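Local coordinates for antigen MTB48, Mycobacterial protein (Mycobacterium smegmatis, PDB 4WJ1) that is the N-terminal PE-PPE part of EspB from the ESX-1 type VII secretion system, a protein probably involved in DNA conjugation, at least in the recipient strain, at residues V45-M50 with E126-A131; M137-A142 with A256-Q261; R144-G149 with A229-L234; C210-Q215 with Q276-G281; T218-A223 with E267-G272. All coordinates share one frame; numbering follows the deposited sequence.

In the fold
In this elongated helical protein the chemistry of each contact follows its place in the fold. Contacts 1 and 2 lie at the surface; contacts 3, 4 and 5 are partly buried. Contact 1 sets a loop on helix 40-96 of the PE domain, while the other four lie within the PPE domain. Contacts 2 and 3 share helix 139-147 and touch each other, one held by a glutamine amide, the other by histidine rings and water. Contacts 3, 4 and 5 all draw on helix 187-230; contact 5 pairs it with helix 248-272, contact 4 with segment 276-281. Contact 1 touches contacts 4 and 5 through Leu-49, so PE and PPE helices share apolar packing there.

Contact 1 of 5, residues V45-M50 with E126-A131; sequences VYSKLM and EYPSAA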
# COMPACT_ATOMS: atom_id res chain seq x y z
N VAL A 45 -1.25 15.01 12.25
CA VAL A 45 -1.06 13.56 12.23
C VAL A 45 -2.00 12.93 11.21
O VAL A 45 -1.59 12.09 10.41
CB VAL A 45 -1.29 12.95 13.61
CG1 VAL A 45 -1.30 11.43 13.53
CG2 VAL A 45 -0.21 13.41 14.57
N TYR A 46 -3.25 13.36 11.20
CA TYR A 46 -4.22 12.87 10.22
C TYR A 46 -3.76 13.02 8.77
O TYR A 46 -3.85 12.08 7.98
CB TYR A 46 -5.54 13.59 10.39
CG TYR A 46 -6.52 13.30 9.30
CD1 TYR A 46 -7.26 12.11 9.30
CD2 TYR A 46 -6.76 14.23 8.29
CE1 TYR A 46 -8.19 11.84 8.31
CE2 TYR A 46 -7.67 13.97 7.29
CZ TYR A 46 -8.39 12.78 7.31
OH TYR A 46 -9.29 12.54 6.30
N SER A 47 -3.32 14.21 8.41
CA SER A 47 -2.98 14.48 7.03
C SER A 47 -1.76 13.64 6.64
O SER A 47 -1.59 13.28 5.47
CB SER A 47 -2.72 15.96 6.81
OG SER A 47 -1.59 16.38 7.54
N LYS A 48 -0.92 13.31 7.62
CA LYS A 48 0.23 12.43 7.38
C LYS A 48 -0.24 11.03 7.05
O LYS A 48 0.17 10.45 6.04
CB LYS A 48 1.17 12.41 8.59
CG LYS A 48 1.89 13.73 8.79
CD LYS A 48 2.96 13.67 9.86
CE LYS A 48 3.65 15.02 9.99
NZ LYS A 48 4.77 15.01 10.97
N LEU A 49 -1.11 10.47 7.89
CA LEU A 49 -1.62 9.14 7.64
C LEU A 49 -2.35 9.05 6.32
O LEU A 49 -2.23 8.05 5.61
CB LEU A 49 -2.54 8.69 8.77
CG LEU A 49 -1.83 8.43 10.09
CD1 LEU A 49 -2.85 8.26 11.22
CD2 LEU A 49 -0.95 7.20 9.98
N MSE A 50 -3.11 10.08 5.97
CA MSE A 50 -3.82 10.07 4.71
C MSE A 50 -2.82 10.10 3.55
O MSE A 50 -3.03 9.47 2.51
CB MSE A 50 -4.78 11.26 4.61
CG MSE A 50 -5.95 11.24 5.59
SE MSE A 50 -6.93 9.54 5.67
CE MSE A 50 -6.02 8.84 7.26
N GLU A 126 3.43 15.54 -1.71
CA GLU A 126 4.30 16.12 -0.70
C GLU A 126 3.77 15.76 0.67
O GLU A 126 2.60 15.97 0.98
CB GLU A 126 4.45 17.64 -0.86
CG GLU A 126 5.88 18.11 -0.56
CD GLU A 126 5.96 19.50 0.05
OE1 GLU A 126 5.01 20.29 -0.13
OE2 GLU A 126 6.98 19.79 0.72
N TYR A 127 4.66 15.20 1.48
CA TYR A 127 4.30 14.73 2.80
C TYR A 127 4.22 15.91 3.76
O TYR A 127 5.14 16.72 3.84
CB TYR A 127 5.33 13.70 3.27
CG TYR A 127 4.97 12.94 4.52
CD1 TYR A 127 4.02 11.93 4.50
CD2 TYR A 127 5.61 13.22 5.73
CE1 TYR A 127 3.70 11.21 5.64
CE2 TYR A 127 5.30 12.52 6.88
CZ TYR A 127 4.34 11.52 6.83
OH TYR A 127 4.04 10.83 7.98
N PRO A 128 3.09 16.03 4.47
CA PRO A 128 2.84 17.17 5.36
C PRO A 128 3.83 17.22 6.52
O PRO A 128 4.31 16.17 6.94
CB PRO A 128 1.42 16.91 5.86
CG PRO A 128 0.84 15.90 4.92
CD PRO A 128 1.98 15.07 4.48
N SER A 129 4.12 18.41 7.02
CA SER A 129 5.02 18.56 8.17
C SER A 129 4.33 19.31 9.31
O SER A 129 3.70 20.35 9.09
CB SER A 129 6.30 19.27 7.75
OG SER A 129 6.02 20.60 7.35
N ALA A 130 4.47 18.79 10.53
CA ALA A 130 3.82 19.39 11.70
C ALA A 130 4.35 20.78 12.03
O ALA A 130 5.35 21.23 11.48
CB ALA A 130 3.98 18.47 12.92
N ALA A 131 3.65 21.46 12.94
CA ALA A 131 4.11 22.74 13.45
C ALA A 131 5.31 22.52 14.36
O ALA A 131 5.33 21.58 15.16
CB ALA A 131 2.98 23.45 14.21
O HOH W 1 5.49 11.77 9.90
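Tyr-127 and Lys-48 carry this contact, crossing at about a right angle, and the pair illustrates how a loop can be fitted to a helix largely by aliphatic packing and a bridging water. The tyrosine CG lies anti to its backbone N (chi1 -170°), which sends the ring back to the helix. There its OH comes to 3.3 Å from Lys-48 CB, while CE2 and CZ lie against the methylenes CD and CG. A water in the ring plane sits 2.6 Å from Tyr-127 OH and also accepts a weak hydrogen bond from Lys-48 NZ. Next along the loop, Pro-128 turns its ring to Ser-47, with its CB 3.5 Å from Ser-47 OG; that hydroxyl is bonded to carbonyls of its own helix, at Ala-43 and Ser-44. The carbonyl of Pro-128 faces the extended lysine, its O being 3.3 Å from Lys-48 CE. Past Ser-129, which makes only a marginal approach, Ala-130 closes the run with its CB 4.0 Å from Lys-48 NZ. The loop thus rides on one flank of helix 40-96, where Tyr-127 and Pro-128 also touch Ala-51, while Leu-49 and Val-45 of the same helix pack on helix 187-230 through Phe-220.

Contact 2 of 5, residues M137-A142 with A256-Q261; sequences MDWEAA and AMLQEQ
Gln-259 and Trp-139 meet at the start of helix 139-147, an instance of a side-chain amide reading two backbone groups at once. Gln-259 NE2 donates to Met-137 O at 2.9 Å, nearly straight (159°), with the acceptor in the amide plane and the donor in the carbonyl plane. On the other side of the amide, Gln-259 OE1 takes the backbone N-H of Trp-139 on a lone pair at 2.9 Å, a more bent bond of 136°. The same OE1 lies in the plane of the indole at its edge, 3.1 Å from Trp-139 CD1. A bend at chi2 (62°) turns the glutamine chain into this position. The indole itself is sandwiched: Leu-258 CB makes a CH-pi contact 3.9 Å from the centroid of the five-membered ring, and Glu-140 CG covers the opposite face. Farther out, Asp-138 is the N-cap, its OD1 accepting from Ala-141 N on the anti lone pair and weakly from Glu-140 N. Trp-255 meets Trp-139 edge-to-face, and Glu-263 takes a second hydrogen bond from Gln-259 NE2. Two bonds through one planar amide, added to the cap, would tend to set the orientation of the helix start and hold it against helix 248-272.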
# COMPACT_ATOMS: atom_id res chain seq x y z
N MSE A 137 -3.35 26.86 24.00
CA MSE A 137 -4.82 26.90 23.99
C MSE A 137 -5.46 27.05 25.36
O MSE A 137 -4.89 26.64 26.37
CB MSE A 137 -5.38 25.64 23.34
CG MSE A 137 -4.98 25.41 21.90
SE MSE A 137 -6.22 24.11 21.17
CE MSE A 137 -7.87 25.03 21.66
N ASP A 138 -6.67 27.61 25.38
CA ASP A 138 -7.50 27.66 26.58
C ASP A 138 -8.20 26.31 26.79
O ASP A 138 -8.63 25.68 25.82
CB ASP A 138 -8.53 28.78 26.45
CG ASP A 138 -9.55 28.76 27.57
OD1 ASP A 138 -10.52 27.97 27.48
OD2 ASP A 138 -9.39 29.55 28.52
N TRP A 139 -8.33 25.87 28.04
CA TRP A 139 -8.81 24.51 28.29
C TRP A 139 -10.28 24.29 27.93
O TRP A 139 -10.65 23.21 27.46
CB TRP A 139 -8.57 24.10 29.74
CG TRP A 139 -9.44 24.75 30.78
CD1 TRP A 139 -9.16 25.88 31.49
CD2 TRP A 139 -10.70 24.28 31.27
NE1 TRP A 139 -10.18 26.16 32.37
CE2 TRP A 139 -11.13 25.18 32.26
CE3 TRP A 139 -11.51 23.19 30.95
CZ2 TRP A 139 -12.34 25.03 32.93
CZ3 TRP A 139 -12.72 23.03 31.63
CH2 TRP A 139 -13.12 23.95 32.60
N GLU A 140 -11.11 25.31 28.13
CA GLU A 140 -12.51 25.15 27.76
C GLU A 140 -12.61 25.13 26.24
O GLU A 140 -13.32 24.31 25.66
CB GLU A 140 -13.39 26.25 28.34
CG GLU A 140 -13.01 26.67 29.76
CD GLU A 140 -13.94 27.73 30.34
OE1 GLU A 140 -14.94 28.09 29.67
OE2 GLU A 140 -13.68 28.20 31.48
N ALA A 141 -11.86 26.02 25.59
CA ALA A 141 -11.81 26.07 24.14
C ALA A 141 -11.37 24.73 23.57
O ALA A 141 -11.90 24.28 22.56
CB ALA A 141 -10.89 27.17 23.67
N ALA A 142 -10.38 24.11 24.21
CA ALA A 142 -9.85 22.85 23.71
C ALA A 142 -10.81 21.70 23.98
O ALA A 142 -11.00 20.82 23.14
CB ALA A 142 -8.49 22.58 24.31
N ALA A 256 -7.04 27.18 37.10
CA ALA A 256 -5.62 26.95 36.85
C ALA A 256 -5.31 25.46 36.73
O ALA A 256 -4.60 25.05 35.80
CB ALA A 256 -4.80 27.57 37.95
N MSE A 257 -5.84 24.67 37.65
CA MSE A 257 -5.62 23.23 37.63
C MSE A 257 -6.11 22.60 36.34
O MSE A 257 -5.42 21.78 35.73
CB MSE A 257 -6.30 22.55 38.81
CG MSE A 257 -5.51 22.61 40.08
SE MSE A 257 -6.48 21.71 41.47
CE MSE A 257 -6.46 19.93 40.68
N LEU A 258 -7.31 22.99 35.93
CA LEU A 258 -7.89 22.47 34.70
C LEU A 258 -7.09 22.95 33.49
O LEU A 258 -6.91 22.20 32.53
CB LEU A 258 -9.36 22.89 34.58
CG LEU A 258 -10.25 22.27 35.67
CD1 LEU A 258 -11.46 23.12 35.94
CD2 LEU A 258 -10.66 20.87 35.26
N GLN A 259 -6.60 24.18 33.55
CA GLN A 259 -5.77 24.69 32.48
C GLN A 259 -4.48 23.88 32.36
O GLN A 259 -4.05 23.54 31.25
CB GLN A 259 -5.45 26.18 32.70
CG GLN A 259 -4.59 26.79 31.61
CD GLN A 259 -5.25 26.76 30.25
OE1 GLN A 259 -6.48 26.68 30.15
NE2 GLN A 259 -4.45 26.81 29.20
N GLU A 260 -3.88 23.54 33.50
CA GLU A 260 -2.65 22.74 33.45
C GLU A 260 -2.97 21.31 33.00
O GLU A 260 -2.18 20.70 32.28
CB GLU A 260 -1.90 22.75 34.79
CG GLU A 260 -0.50 22.11 34.66
CD GLU A 260 0.41 22.23 35.89
OE1 GLU A 260 0.01 22.80 36.93
OE2 GLU A 260 1.57 21.75 35.80
N GLN A 261 -4.13 20.77 33.38
CA GLN A 261 -4.57 19.48 32.85
C GLN A 261 -4.62 19.50 31.33
O GLN A 261 -4.16 18.56 30.67
CB GLN A 261 -5.94 19.10 33.38
CG GLN A 261 -5.90 18.34 34.67
CD GLN A 261 -7.28 18.24 35.30
OE1 GLN A 261 -8.26 17.98 34.60
NE2 GLN A 261 -7.36 18.43 36.62

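Contact 3 of 5, residues R144-G149 with A229-L234; sequences RIIHSG and ANHPTL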
# COMPACT_ATOMS: atom_id res chain seq x y z
N ARG A 144 -13.96 21.90 24.11
CA ARG A 144 -15.03 22.10 23.15
C ARG A 144 -14.67 21.47 21.81
O ARG A 144 -15.46 20.74 21.22
CB ARG A 144 -15.30 23.59 22.97
CG ARG A 144 -16.57 23.96 22.21
CD ARG A 144 -17.56 24.67 23.14
NE ARG A 144 -16.86 25.59 24.04
CZ ARG A 144 -17.36 26.05 25.18
NH1 ARG A 144 -18.56 25.67 25.59
NH2 ARG A 144 -16.64 26.88 25.93
N ILE A 145 -13.46 21.76 21.35
CA ILE A 145 -12.98 21.25 20.07
C ILE A 145 -12.90 19.73 20.12
O ILE A 145 -13.36 19.05 19.20
CB ILE A 145 -11.61 21.84 19.73
CG1 ILE A 145 -11.75 23.30 19.35
CG2 ILE A 145 -10.93 21.06 18.60
CD1 ILE A 145 -10.43 24.00 19.29
N ILE A 146 -12.33 19.21 21.20
CA ILE A 146 -12.20 17.77 21.37
C ILE A 146 -13.57 17.09 21.38
O ILE A 146 -13.79 16.08 20.70
CB ILE A 146 -11.44 17.43 22.68
CG1 ILE A 146 -9.97 17.82 22.54
CG2 ILE A 146 -11.52 15.95 23.00
CD1 ILE A 146 -9.24 17.87 23.85
N HIS A 147 -14.53 17.65 22.12
CA HIS A 147 -15.76 16.91 22.33
C HIS A 147 -16.85 17.21 21.32
O HIS A 147 -17.85 16.49 21.26
CB HIS A 147 -16.24 17.13 23.76
CG HIS A 147 -15.40 16.39 24.76
ND1 HIS A 147 -15.71 15.13 25.21
CD2 HIS A 147 -14.23 16.74 25.36
CE1 HIS A 147 -14.77 14.72 26.05
NE2 HIS A 147 -13.87 15.68 26.16
N SER A 148 -16.64 18.20 20.46
CA SER A 148 -17.59 18.44 19.39
C SER A 148 -17.30 17.52 18.21
O SER A 148 -18.06 17.44 17.25
CB SER A 148 -17.56 19.91 18.96
OG SER A 148 -16.50 20.14 18.06
N GLY A 149 -16.18 16.81 18.28
CA GLY A 149 -15.86 15.84 17.25
C GLY A 149 -16.24 14.45 17.72
O GLY A 149 -17.14 14.28 18.56
N ALA A 229 -9.28 10.90 27.49
CA ALA A 229 -9.29 10.43 28.87
C ALA A 229 -8.69 11.42 29.86
O ALA A 229 -9.22 11.60 30.95
CB ALA A 229 -8.55 9.09 28.96
N ASN A 230 -7.58 12.05 29.50
CA ASN A 230 -6.90 12.92 30.45
C ASN A 230 -7.20 14.40 30.28
O ASN A 230 -6.86 15.19 31.16
CB ASN A 230 -5.39 12.73 30.37
CG ASN A 230 -4.98 11.33 30.71
OD1 ASN A 230 -5.74 10.60 31.35
ND2 ASN A 230 -3.78 10.93 30.28
N HIS A 231 -7.79 14.80 29.17
CA HIS A 231 -8.06 16.22 28.97
C HIS A 231 -9.35 16.58 29.66
O HIS A 231 -10.25 15.75 29.76
CB HIS A 231 -8.13 16.56 27.49
CG HIS A 231 -8.17 18.03 27.22
ND1 HIS A 231 -9.32 18.78 27.32
CD2 HIS A 231 -7.18 18.90 26.89
CE1 HIS A 231 -9.05 20.04 27.04
NE2 HIS A 231 -7.76 20.14 26.77
N PRO A 232 -9.46 17.81 30.17
CA PRO A 232 -10.74 18.22 30.72
C PRO A 232 -11.87 18.02 29.72
O PRO A 232 -11.69 18.23 28.52
CB PRO A 232 -10.52 19.70 31.03
CG PRO A 232 -9.06 19.76 31.38
CD PRO A 232 -8.40 18.80 30.45
N THR A 233 -13.02 17.57 30.21
CA THR A 233 -14.14 17.26 29.34
C THR A 233 -15.02 18.46 29.13
O THR A 233 -14.88 19.47 29.82
CB THR A 233 -14.99 16.13 29.90
OG1 THR A 233 -15.47 16.51 31.19
CG2 THR A 233 -14.16 14.85 30.00
N LEU A 234 -15.94 18.35 28.18
CA LEU A 234 -16.84 19.44 27.91
C LEU A 234 -17.76 19.56 29.11
O LEU A 234 -18.13 20.66 29.50
CB LEU A 234 -17.61 19.21 26.60
CG LEU A 234 -18.41 20.41 26.10
CD1 LEU A 234 -17.58 21.69 26.14
CD2 LEU A 234 -18.91 20.16 24.69
O HOH W 2 -11.41 15.01 27.35
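His-231 and Ile-146 pack ring on methyl: Ile-146 CD1 stands over the centre of one imidazole face in a CH-pi contact, 3.6 Å from its centroid, and Pro-232 CD lies over the opposite face toward the rim. Both ring nitrogens are engaged as well. His-231 ND1 donates to Pro-232 O at 2.7 Å, with the acceptor close to the ring plane and the donor on a carbonyl lone pair, whereas NE2 is hydrogen-bonded to Ser-262 OG of helix 248-272. The ring is therefore fixed in rotation from its faces and its edge together.

The second imidazole, His-147, has Leu-234 N above one face, offset toward the rim, 3.7 Å from His-147 CD2. At its edge, in plane, a water lies 2.8 Å from His-147 NE2 and is also placed to donate to His-231 O, so that it can link the two segments. Thr-233 reaches the same nitrogen with its CA, 3.6 Å from His-147 NE2. His-147 and Leu-234 lie alongside with their chains running opposite ways, their CB atoms 3.8 Å apart, and Leu-234 CD1 continues to Arg-144 CA. Segment 229-234 is a tight corner between two helices: His-231 leaves helix 187-230, Pro-232 follows, and Thr-233 is the N-cap of helix 234-242, its side chain capping a backbone N of that helix and its own N bonded to Asn-236 OD1.

Contact 4 of 5, residues C210-Q215 with Q276-G281; sequences CGRLAQ and QEIRPG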
# COMPACT_ATOMS: atom_id res chain seq x y z
N CYS A 210 1.35 -2.17 4.78
CA CYS A 210 -0.00 -2.09 5.28
C CYS A 210 0.02 -2.24 6.80
O CYS A 210 -0.64 -1.49 7.50
CB CYS A 210 -0.88 -3.17 4.64
SG CYS A 210 -1.29 -2.82 2.93
N GLY A 211 0.82 -3.18 7.29
CA GLY A 211 0.98 -3.39 8.71
C GLY A 211 1.55 -2.15 9.38
O GLY A 211 1.09 -1.73 10.44
N ARG A 212 2.54 -1.54 8.74
CA ARG A 212 3.19 -0.36 9.30
C ARG A 212 2.23 0.83 9.35
O ARG A 212 2.28 1.62 10.30
CB ARG A 212 4.46 -0.01 8.50
CG ARG A 212 5.56 -1.07 8.61
CD ARG A 212 6.88 -0.67 7.92
NE ARG A 212 7.37 0.60 8.45
CZ ARG A 212 7.74 1.64 7.71
NH1 ARG A 212 7.70 1.57 6.38
NH2 ARG A 212 8.17 2.76 8.30
N LEU A 213 1.38 0.99 8.35
CA LEU A 213 0.45 2.11 8.36
C LEU A 213 -0.56 1.92 9.50
O LEU A 213 -0.86 2.84 10.25
CB LEU A 213 -0.25 2.26 7.00
CG LEU A 213 -1.35 3.33 6.94
CD1 LEU A 213 -0.82 4.65 7.44
CD2 LEU A 213 -1.91 3.46 5.52
N ALA A 214 -1.03 0.69 9.66
CA ALA A 214 -1.93 0.37 10.75
C ALA A 214 -1.28 0.66 12.10
O ALA A 214 -1.93 1.18 13.00
CB ALA A 214 -2.39 -1.08 10.65
N GLN A 215 -0.00 0.34 12.25
CA GLN A 215 0.67 0.61 13.52
C GLN A 215 0.73 2.11 13.77
O GLN A 215 0.49 2.58 14.88
CB GLN A 215 2.08 0.01 13.56
CG GLN A 215 2.10 -1.52 13.69
CD GLN A 215 3.52 -2.12 13.61
OE1 GLN A 215 4.37 -1.69 12.82
NE2 GLN A 215 3.77 -3.14 14.44
N GLN A 276 5.70 8.09 11.72
CA GLN A 276 6.71 8.19 10.68
C GLN A 276 6.11 7.93 9.30
O GLN A 276 5.14 7.18 9.16
CB GLN A 276 7.88 7.24 10.95
CG GLN A 276 7.55 6.01 11.79
CD GLN A 276 8.79 5.22 12.16
OE1 GLN A 276 9.66 5.71 12.90
NE2 GLN A 276 8.90 3.98 11.65
N GLU A 277 6.69 8.59 8.31
CA GLU A 277 6.28 8.48 6.92
C GLU A 277 6.44 7.04 6.42
O GLU A 277 7.41 6.37 6.74
CB GLU A 277 7.10 9.43 6.04
CG GLU A 277 6.63 9.51 4.59
CD GLU A 277 7.50 10.42 3.73
OE1 GLU A 277 8.40 11.10 4.28
OE2 GLU A 277 7.28 10.44 2.50
N ILE A 278 5.45 6.58 5.67
CA ILE A 278 5.51 5.28 5.02
C ILE A 278 6.02 5.54 3.62
O ILE A 278 5.36 6.21 2.83
CB ILE A 278 4.13 4.59 4.96
CG1 ILE A 278 3.46 4.56 6.33
CG2 ILE A 278 4.27 3.18 4.41
CD1 ILE A 278 4.21 3.71 7.34
N ARG A 279 7.22 5.04 3.32
CA ARG A 279 7.76 5.23 1.99
C ARG A 279 7.95 3.91 1.26
O ARG A 279 9.02 3.33 1.31
CB ARG A 279 9.08 5.99 2.06
CG ARG A 279 8.99 7.38 1.45
CD ARG A 279 9.90 8.35 2.17
NE ARG A 279 10.36 9.40 1.27
CZ ARG A 279 11.25 10.33 1.61
NH1 ARG A 279 11.76 10.33 2.83
NH2 ARG A 279 11.62 11.25 0.73
N PRO A 280 6.89 3.43 0.59
CA PRO A 280 7.02 2.14 -0.10
C PRO A 280 7.82 2.29 -1.39
O PRO A 280 7.65 3.26 -2.13
CB PRO A 280 5.57 1.76 -0.39
CG PRO A 280 4.90 3.09 -0.61
CD PRO A 280 5.55 4.01 0.41
N GLY A 281 8.70 1.33 -1.66
CA GLY A 281 9.41 1.35 -2.91
C GLY A 281 8.51 0.95 -4.06
O GLY A 281 7.57 0.16 -3.89
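An irregular segment laid along a helical bundle is the element to which this contact belongs: after helix 248-272 the chain runs on without regular structure, and Ile-278 meets Arg-212 of helix 187-230. Ile-278 CD1 stands over the centre of one face of the Arg-212 guanidinium, 4.0 Å from the plane, and lies 3.9 Å from Arg-212 CB, so one methyl is enclosed by the curve of the arginine chain. That curve comes from the bend at chi3 (56°), which turns the guanidinium toward Ile-278 so that one face rests on CD1, while the two chains overlap head to tail. On the inner side, Leu-213 CD1 approaches Ile-278 CG1 more loosely, at 4.4 Å, and the leucine extends the apolar patch to Leu-49 of helix 40-96.

At the edge of the guanidinium, in plane, Gln-276 NE2 is 3.6 Å from Arg-212 NH2. Both are donor nitrogens, and with the amide plane 71° from the guanidinium plane this is packing. The charge has its partner elsewhere: Arg-212 NH1 forms a salt bridge with Glu-209, one turn earlier on the same helix. Along segment 276-281, Gln-276 N is hydrogen-bonded to Glu-216, and Gly-281 O receives a hydrogen bond from Trp-202 NE1. Pro-280 meanwhile packs on Lys-55 and Leu-56 of helix 40-96. With a buried isoleucine directed inward and polar groups bonded at its margins, the arrangement is that of an irregular segment lying in the seam between PE and PPE helices of an elongated helical bundle.

Contact 5 of 5, residues T218-A223 with E267-G272; sequences TTFVDA and EAYANG
Phe-220 and Tyr-269 both hold CG opposite the backbone N (chi1 175° and -180°), and these matching torsions throw the two rings to the same side of the helix pair, where they cross at a slant. The phenol oxygen then meets the phenylalanine at its edge, near the ring plane, with Tyr-269 OH only 3.1 Å from Phe-220 CE1. Tyr-269 CZ follows at 4.0 Å from the same carbon. Nearer the backbone, Tyr-269 CD1 lies 3.5 Å from Ala-223 O and also touches the Ala-223 methyl. That methyl faces Gly-272, its CB being 3.9 Å from Gly-272 C, and the small residues bring the backbones together, with Ala-223 CA and Gly-272 CA 5.6 Å apart. Thr-219 adds its methyl branch, CG2 lying 3.4 Å from Gly-272 O, while its hydroxyl bonds to Gln-215 O within its own helix. The two helical segments run antiparallel at 172°, with axes 9.4 Å apart. Phe-220 also packs on Met-156 of helix 154-178, and Tyr-269 OH is hydrogen-bonded to Thr-42 of helix 40-96. Oxygens here approach ring and methyl C-H groups, Tyr-269 OH at the Phe-220 edge and Ala-223 O obliquely, so weak electrostatic attraction may supplement apolar packing, while the phenol's hydrogen bond ties it to a third helix.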
# COMPACT_ATOMS: atom_id res chain seq x y z
N THR A 218 -2.67 3.14 14.75
CA THR A 218 -2.86 2.67 16.12
C THR A 218 -2.20 3.63 17.10
O THR A 218 -2.77 4.00 18.13
CB THR A 218 -2.28 1.27 16.32
OG1 THR A 218 -3.08 0.32 15.61
CG2 THR A 218 -2.23 0.91 17.80
N THR A 219 -0.99 4.04 16.78
CA THR A 219 -0.26 4.98 17.61
C THR A 219 -1.07 6.27 17.78
O THR A 219 -1.16 6.81 18.88
CB THR A 219 1.11 5.25 17.01
OG1 THR A 219 1.91 4.09 17.20
CG2 THR A 219 1.79 6.44 17.67
N PHE A 220 -1.67 6.72 16.69
CA PHE A 220 -2.49 7.92 16.70
C PHE A 220 -3.78 7.74 17.54
O PHE A 220 -4.03 8.52 18.45
CB PHE A 220 -2.82 8.30 15.26
CG PHE A 220 -3.77 9.45 15.12
CD1 PHE A 220 -3.65 10.57 15.92
CD2 PHE A 220 -4.75 9.43 14.15
CE1 PHE A 220 -4.50 11.64 15.77
CE2 PHE A 220 -5.60 10.50 14.00
CZ PHE A 220 -5.48 11.60 14.81
N VAL A 221 -4.58 6.72 17.25
CA VAL A 221 -5.83 6.57 17.97
C VAL A 221 -5.59 6.27 19.45
O VAL A 221 -6.34 6.74 20.30
CB VAL A 221 -6.73 5.50 17.35
CG1 VAL A 221 -7.17 5.94 15.98
CG2 VAL A 221 -6.04 4.17 17.28
N ASP A 222 -4.53 5.53 19.77
CA ASP A 222 -4.20 5.32 21.17
C ASP A 222 -3.93 6.65 21.85
O ASP A 222 -4.41 6.91 22.95
CB ASP A 222 -3.00 4.40 21.34
CG ASP A 222 -3.33 2.94 21.03
OD1 ASP A 222 -4.52 2.64 20.80
OD2 ASP A 222 -2.39 2.10 21.02
N ALA A 223 -3.16 7.51 21.18
CA ALA A 223 -2.83 8.81 21.74
C ALA A 223 -4.08 9.67 21.88
O ALA A 223 -4.20 10.46 22.82
CB ALA A 223 -1.82 9.51 20.89
N GLU A 267 0.11 18.39 25.28
CA GLU A 267 1.53 18.13 25.12
C GLU A 267 1.77 16.64 24.95
O GLU A 267 2.49 16.22 24.05
CB GLU A 267 2.31 18.68 26.32
CG GLU A 267 3.82 18.47 26.26
CD GLU A 267 4.58 19.27 27.32
OE1 GLU A 267 3.94 19.76 28.29
OE2 GLU A 267 5.82 19.41 27.19
N ALA A 268 1.15 15.84 25.80
CA ALA A 268 1.31 14.39 25.73
C ALA A 268 0.75 13.87 24.41
O ALA A 268 1.25 12.90 23.84
CB ALA A 268 0.62 13.72 26.90
N TYR A 269 -0.30 14.52 23.93
CA TYR A 269 -0.94 14.14 22.68
C TYR A 269 -0.03 14.45 21.48
O TYR A 269 0.11 13.66 20.56
CB TYR A 269 -2.27 14.86 22.56
CG TYR A 269 -3.06 14.55 21.31
CD1 TYR A 269 -3.29 13.24 20.90
CD2 TYR A 269 -3.60 15.59 20.56
CE1 TYR A 269 -4.03 12.98 19.76
CE2 TYR A 269 -4.33 15.33 19.43
CZ TYR A 269 -4.54 14.03 19.03
OH TYR A 269 -5.28 13.80 17.89
N ALA A 270 0.58 15.63 21.52
CA ALA A 270 1.49 16.04 20.47
C ALA A 270 2.65 15.05 20.37
O ALA A 270 2.93 14.53 19.29
CB ALA A 270 2.00 17.44 20.73
N ASN A 271 3.30 14.78 21.50
CA ASN A 271 4.39 13.80 21.54
C ASN A 271 3.96 12.40 21.15
O ASN A 271 4.54 11.79 20.25
CB ASN A 271 5.01 13.76 22.93
CG ASN A 271 5.67 15.06 23.30
OD1 ASN A 271 5.97 15.89 22.44
ND2 ASN A 271 5.91 15.25 24.60
N GLY A 272 2.92 11.90 21.81
CA GLY A 272 2.53 10.51 21.68
C GLY A 272 1.98 10.12 20.34
O GLY A 272 1.97 8.94 19.98